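Local atomic coordinates of kinectin 1 (Kinesin receptor) (Legionella pneumophila, PDB entry 4MU6), a protein that is an effector of Legionella pneumophila whose molecular function is not established, represented here by its N-terminal, largely coiled-coil domain. Residues A[36-42]-A[259-264]; A[17-21]-A[42-46]. All coordinates share one frame; numbering follows the deposited sequence.

Contact 1: residues A[36-42]-A[259-264]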
loop_
_atom_site.group_PDB
_atom_site.type_symbol
_atom_site.label_atom_id
_atom_site.label_comp_id
_atom_site.label_asym_id
_atom_site.label_seq_id
_atom_site.Cartn_x
_atom_site.Cartn_y
_atom_site.Cartn_z
ATOM N N ILE A 36 41.321 27.663 10.529
ATOM C CA ILE A 36 41.165 28.219 11.873
ATOM C C ILE A 36 40.506 29.596 11.836
ATOM O O ILE A 36 39.553 29.862 12.558
ATOM C CB ILE A 36 42.508 28.353 12.584
ATOM C CG1 ILE A 36 43.149 26.980 12.726
ATOM C CG2 ILE A 36 42.306 28.986 13.951
ATOM C CD1 ILE A 36 44.612 27.030 13.099
ATOM N N LEU A 37 41.036 30.466 10.986
ATOM C CA LEU A 37 40.504 31.804 10.798
ATOM C C LEU A 37 39.030 31.839 10.385
ATOM O O LEU A 37 38.313 32.784 10.705
ATOM C CB LEU A 37 41.341 32.546 9.760
ATOM C CG LEU A 37 42.697 32.992 10.284
ATOM C CD1 LEU A 37 43.478 33.683 9.187
ATOM C CD2 LEU A 37 42.486 33.920 11.467
ATOM N N SER A 38 38.577 30.808 9.685
ATOM C CA SER A 38 37.242 30.818 9.103
ATOM C C SER A 38 36.101 30.844 10.122
ATOM O O SER A 38 35.022 31.324 9.804
ATOM C CB SER A 38 37.051 29.631 8.149
ATOM O OG SER A 38 36.827 28.412 8.850
ATOM N N LYS A 39 36.342 30.330 11.332
ATOM C CA LYS A 39 35.272 30.109 12.312
ATOM C C LYS A 39 33.989 29.543 11.676
ATOM O O LYS A 39 32.881 29.983 11.976
ATOM C CB LYS A 39 34.969 31.397 13.081
ATOM C CG LYS A 39 36.200 31.993 13.744
ATOM C CD LYS A 39 35.824 32.975 14.828
ATOM C CE LYS A 39 35.035 32.281 15.907
ATOM N NZ LYS A 39 34.471 33.294 16.794
ATOM N N ALA A 40 34.157 28.568 10.791
ATOM C CA ALA A 40 33.049 28.001 10.034
ATOM C C ALA A 40 33.245 26.490 9.939
ATOM O O ALA A 40 34.329 25.989 10.254
ATOM C CB ALA A 40 33.001 28.630 8.646
ATOM N N PRO A 41 32.190 25.743 9.559
ATOM C CA PRO A 41 32.442 24.305 9.399
ATOM C C PRO A 41 33.537 24.048 8.354
ATOM O O PRO A 41 33.599 24.773 7.364
ATOM C CB PRO A 41 31.077 23.746 8.939
ATOM C CG PRO A 41 30.252 24.951 8.569
ATOM C CD PRO A 41 30.762 26.081 9.398
ATOM N N ILE A 42 34.422 23.084 8.600
ATOM C CA ILE A 42 35.426 22.726 7.603
ATOM C C ILE A 42 34.664 22.084 6.442
ATOM O O ILE A 42 33.929 21.115 6.652
ATOM C CB ILE A 42 36.479 21.726 8.144
ATOM C CG1 ILE A 42 37.047 22.184 9.498
ATOM C CG2 ILE A 42 37.573 21.483 7.092
ATOM C CD1 ILE A 42 37.412 23.648 9.573
ATOM N N ASN A 259 30.716 21.548 14.217
ATOM C CA ASN A 259 31.888 21.195 13.423
ATOM C C ASN A 259 33.132 21.990 13.833
ATOM O O ASN A 259 34.156 21.412 14.215
ATOM C CB ASN A 259 31.588 21.431 11.941
ATOM C CG ASN A 259 32.709 20.966 11.017
ATOM O OD1 ASN A 259 33.688 21.683 10.820
ATOM N ND2 ASN A 259 32.539 19.785 10.400
ATOM N N TYR A 260 33.048 23.312 13.744
ATOM C CA TYR A 260 34.210 24.153 13.992
ATOM C C TYR A 260 34.835 23.998 15.392
ATOM O O TYR A 260 36.050 23.813 15.497
ATOM C CB TYR A 260 33.926 25.629 13.671
ATOM C CG TYR A 260 35.131 26.498 13.931
ATOM C CD1 TYR A 260 36.153 26.579 13.000
ATOM C CD2 TYR A 260 35.257 27.226 15.120
ATOM C CE1 TYR A 260 37.273 27.363 13.230
ATOM C CE2 TYR A 260 36.379 28.007 15.367
ATOM C CZ TYR A 260 37.385 28.067 14.419
ATOM O OH TYR A 260 38.496 28.839 14.628
ATOM N N PRO A 261 34.024 24.076 16.469
ATOM C CA PRO A 261 34.680 23.959 17.783
ATOM C C PRO A 261 35.339 22.590 17.987
ATOM O O PRO A 261 36.391 22.507 18.622
ATOM C CB PRO A 261 33.538 24.157 18.785
ATOM C CG PRO A 261 32.433 24.847 18.006
ATOM C CD PRO A 261 32.585 24.392 16.582
ATOM N N LEU A 262 34.741 21.539 17.437
ATOM C CA LEU A 262 35.308 20.203 17.580
ATOM C C LEU A 262 36.620 20.103 16.818
ATOM O O LEU A 262 37.591 19.501 17.286
ATOM C CB LEU A 262 34.328 19.134 17.069
ATOM C CG LEU A 262 33.197 18.678 17.995
ATOM C CD1 LEU A 262 32.429 17.503 17.371
ATOM C CD2 LEU A 262 33.747 18.287 19.360
ATOM N N PHE A 263 36.650 20.704 15.636
ATOM C CA PHE A 263 37.842 20.667 14.806
ATOM C C PHE A 263 39.019 21.360 15.499
ATOM O O PHE A 263 40.162 20.897 15.437
ATOM C CB PHE A 263 37.570 21.340 13.468
ATOM C CG PHE A 263 38.793 21.478 12.600
ATOM C CD1 PHE A 263 39.246 20.407 11.843
ATOM C CD2 PHE A 263 39.479 22.682 12.530
ATOM C CE1 PHE A 263 40.371 20.529 11.029
ATOM C CE2 PHE A 263 40.598 22.810 11.723
ATOM C CZ PHE A 263 41.044 21.737 10.969
ATOM N N LEU A 264 38.724 22.483 16.140
ATOM C CA LEU A 264 39.740 23.244 16.854
ATOM C C LEU A 264 40.352 22.392 17.975
ATOM O O LEU A 264 41.574 22.333 18.119
ATOM C CB LEU A 264 39.143 24.552 17.378
ATOM C CG LEU A 264 40.034 25.784 17.193
ATOM C CD1 LEU A 264 40.307 26.054 15.713
ATOM C CD2 LEU A 264 39.430 27.013 17.880
#
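P41 and Y260 bring the backbones of 36-42 and 259-264 closest, their CA atoms 4.9 Å apart, where the chain leaves helix 29-38 through K39, whose phi is positive (41°), and runs past helix 227-273 toward the next helix. Y260 lies against the bend, with the largest area of the contact (111 Å²). Its CG stands anti to the backbone N (chi1 180°), which carries the ring across to the helix end, and OH donates to I36 O at 2.5 Å, in the carbonyl plane and on a lone pair. K39 CA sits squarely over one ring face, 3.5 Å from the Y260 centroid, a CH-pi contact. The short loop between helices 29-38 and 43-105 thus packs on helix 227-273 of the elongated, all-helical LegC3 N-terminal domain: one side-chain donor takes the helix-end carbonyl of I36, and one side-chain acceptor takes the N-H of I42, the N-cap residue of helix 43-105. That acceptor, N259 OD1, lies 2.7 Å from I42 N, the donor 46° above the carbonyl plane. From the same residue, I42 CG1 lies over a face of the F263 ring, 3.7 Å from the centroid, the two side chains crossing at about a right angle. I36 CG2 meets L264 CD1 at 4.0 Å, beside I290 of helix 280-294.

Contact 2: residues A[17-21]-A[42-46]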
loop_
_atom_site.group_PDB
_atom_site.type_symbol
_atom_site.label_atom_id
_atom_site.label_comp_id
_atom_site.label_asym_id
_atom_site.label_seq_id
_atom_site.Cartn_x
_atom_site.Cartn_y
_atom_site.Cartn_z
ATOM N N HIS A 17 34.696 11.890 11.748
ATOM C CA HIS A 17 35.057 12.499 10.471
ATOM C C HIS A 17 36.173 13.548 10.582
ATOM O O HIS A 17 36.953 13.736 9.650
ATOM C CB HIS A 17 33.824 13.070 9.781
ATOM C CG HIS A 17 32.930 12.021 9.201
ATOM N ND1 HIS A 17 32.838 11.790 7.847
ATOM C CD2 HIS A 17 32.104 11.126 9.794
ATOM C CE1 HIS A 17 31.984 10.806 7.628
ATOM N NE2 HIS A 17 31.523 10.387 8.793
ATOM N N ILE A 18 36.237 14.241 11.711
ATOM C CA ILE A 18 37.356 15.148 11.956
ATOM C C ILE A 18 38.647 14.361 12.109
ATOM O O ILE A 18 39.666 14.713 11.522
ATOM C CB ILE A 18 37.142 15.981 13.215
ATOM C CG1 ILE A 18 36.044 17.004 12.967
ATOM C CG2 ILE A 18 38.451 16.686 13.642
ATOM C CD1 ILE A 18 35.530 17.610 14.236
ATOM N N LYS A 19 38.600 13.296 12.906
ATOM C CA LYS A 19 39.778 12.465 13.116
ATOM C C LYS A 19 40.297 11.886 11.798
ATOM O O LYS A 19 41.508 11.869 11.552
ATOM C CB LYS A 19 39.476 11.350 14.120
ATOM C CG LYS A 19 39.391 11.812 15.575
ATOM C CD LYS A 19 39.163 10.627 16.490
ATOM C CE LYS A 19 39.221 11.029 17.945
ATOM N NZ LYS A 19 39.721 9.897 18.783
ATOM N N GLN A 20 39.379 11.430 10.946
ATOM C CA GLN A 20 39.762 10.855 9.661
ATOM C C GLN A 20 40.475 11.894 8.795
ATOM O O GLN A 20 41.471 11.597 8.130
ATOM C CB GLN A 20 38.539 10.277 8.940
ATOM C CG GLN A 20 38.840 9.764 7.548
ATOM C CD GLN A 20 39.928 8.713 7.551
ATOM O OE1 GLN A 20 40.043 7.922 8.490
ATOM N NE2 GLN A 20 40.744 8.705 6.503
ATOM N N PHE A 21 39.967 13.121 8.830
ATOM C CA PHE A 21 40.566 14.226 8.098
ATOM C C PHE A 21 41.963 14.538 8.638
ATOM O O PHE A 21 42.907 14.715 7.869
ATOM C CB PHE A 21 39.654 15.442 8.228
ATOM C CG PHE A 21 40.165 16.683 7.539
ATOM C CD1 PHE A 21 40.983 17.584 8.213
ATOM C CD2 PHE A 21 39.793 16.970 6.240
ATOM C CE1 PHE A 21 41.431 18.738 7.595
ATOM C CE2 PHE A 21 40.240 18.120 5.616
ATOM C CZ PHE A 21 41.063 18.999 6.290
ATOM N N ILE A 42 34.422 23.084 8.600
ATOM C CA ILE A 42 35.426 22.726 7.603
ATOM C C ILE A 42 34.664 22.084 6.442
ATOM O O ILE A 42 33.929 21.115 6.652
ATOM C CB ILE A 42 36.479 21.726 8.144
ATOM C CG1 ILE A 42 37.047 22.184 9.498
ATOM C CG2 ILE A 42 37.573 21.483 7.092
ATOM C CD1 ILE A 42 37.412 23.648 9.573
ATOM N N PRO A 43 34.797 22.652 5.232
ATOM C CA PRO A 43 33.948 22.223 4.113
ATOM C C PRO A 43 34.151 20.775 3.719
ATOM O O PRO A 43 33.161 20.104 3.446
ATOM C CB PRO A 43 34.366 23.162 2.973
ATOM C CG PRO A 43 34.746 24.416 3.681
ATOM C CD PRO A 43 35.490 23.916 4.923
ATOM N N TRP A 44 35.392 20.300 3.679
ATOM C CA TRP A 44 35.620 18.896 3.345
ATOM C C TRP A 44 34.968 17.964 4.364
ATOM O O TRP A 44 34.406 16.934 4.010
ATOM C CB TRP A 44 37.113 18.583 3.246
ATOM C CG TRP A 44 37.376 17.147 2.867
ATOM C CD1 TRP A 44 37.542 16.083 3.718
ATOM C CD2 TRP A 44 37.478 16.618 1.539
ATOM N NE1 TRP A 44 37.751 14.930 2.995
ATOM C CE2 TRP A 44 37.720 15.232 1.658
ATOM C CE3 TRP A 44 37.384 17.181 0.261
ATOM C CZ2 TRP A 44 37.878 14.404 0.548
ATOM C CZ3 TRP A 44 37.543 16.353 -0.845
ATOM C CH2 TRP A 44 37.782 14.980 -0.692
ATOM N N ILE A 45 35.060 18.327 5.634
ATOM C CA ILE A 45 34.543 17.483 6.701
ATOM C C ILE A 45 33.013 17.519 6.761
ATOM O O ILE A 45 32.355 16.487 6.926
ATOM C CB ILE A 45 35.140 17.889 8.063
ATOM C CG1 ILE A 45 36.666 17.777 8.015
ATOM C CG2 ILE A 45 34.581 17.019 9.175
ATOM C CD1 ILE A 45 37.395 18.372 9.239
ATOM N N HIS A 46 32.445 18.708 6.626
ATOM C CA HIS A 46 30.996 18.821 6.639
ATOM C C HIS A 46 30.351 18.092 5.456
ATOM O O HIS A 46 29.270 17.517 5.601
ATOM C CB HIS A 46 30.525 20.271 6.673
ATOM C CG HIS A 46 29.069 20.397 6.988
ATOM N ND1 HIS A 46 28.506 19.817 8.106
ATOM C CD2 HIS A 46 28.053 20.980 6.313
ATOM C CE1 HIS A 46 27.208 20.060 8.117
ATOM N NE2 HIS A 46 26.909 20.768 7.043
#
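F21 lays one face of its ring against I45, while W44 comes to the edge of the same ring. This is helix-helix packing within the all-helical LegC3 N-terminal domain: helix 10-22 rests on the first turn of the long helix 43-105, and the CA atoms of H17 and I45 come to 6.3 Å. With CG anti to the backbone N (chi1 179°), the F21 ring reaches across to the opposing helix. I45 CD1 stands over its face, offset toward the rim, 4.0 Å from the ring centroid and 25° off the normal, which qualifies as CH-pi. The two side chains cross at about a right angle, and both CG1 and CD1 of I45 lie against the F21 ring.

The indole meets F21 differently. W44 CD1 lies in the plane of the phenyl ring, 3.5 Å from F21 CD2. The planes of the phenyl and the five-membered ring of W44 are inclined by 45° and their centroids are 5.6 Å apart, an oblique aromatic pair. I42 CG2 adds a looser contact to F21 CZ.

The two branches of I45 part along helix 10-22: CG1 and CD1 go to F21, CG2 to H17 and I18. This CG2, anti to its own backbone N, turns away from the phenyl ring toward the preceding turn, where it touches H17 CB and I18 CG1. I18 also packs on L262 of helix 227-273 and touches the E266 side chain. The histidine touches I45 through CB; its ring turns off to S48 of helix 43-105, whose OG is hydrogen-bonded to ND1. The reach from H17 CB to I45 CG2 is 4.1 Å.

Both contacts lie near one end of the elongated chain, with centres about 10 Å apart, and I42 belongs to both. Contact 1 joins the loop after helix 29-38 to helix 227-273; contact 2 joins helix 10-22 to the start of helix 43-105. Both are partly buried: five of nine touching residues are buried and none exposed in contact 1, three of six buried and one, W44, exposed in contact 2. Contact 1 buries 445 Å² against 267 Å², and its two hydrogen bonds reach the main chain at the end of helix 29-38 and at the N-cap of helix 43-105. Contact 2 is apolar and aromatic. They meet where L262 CB touches I18 CD1 at 3.4 Å.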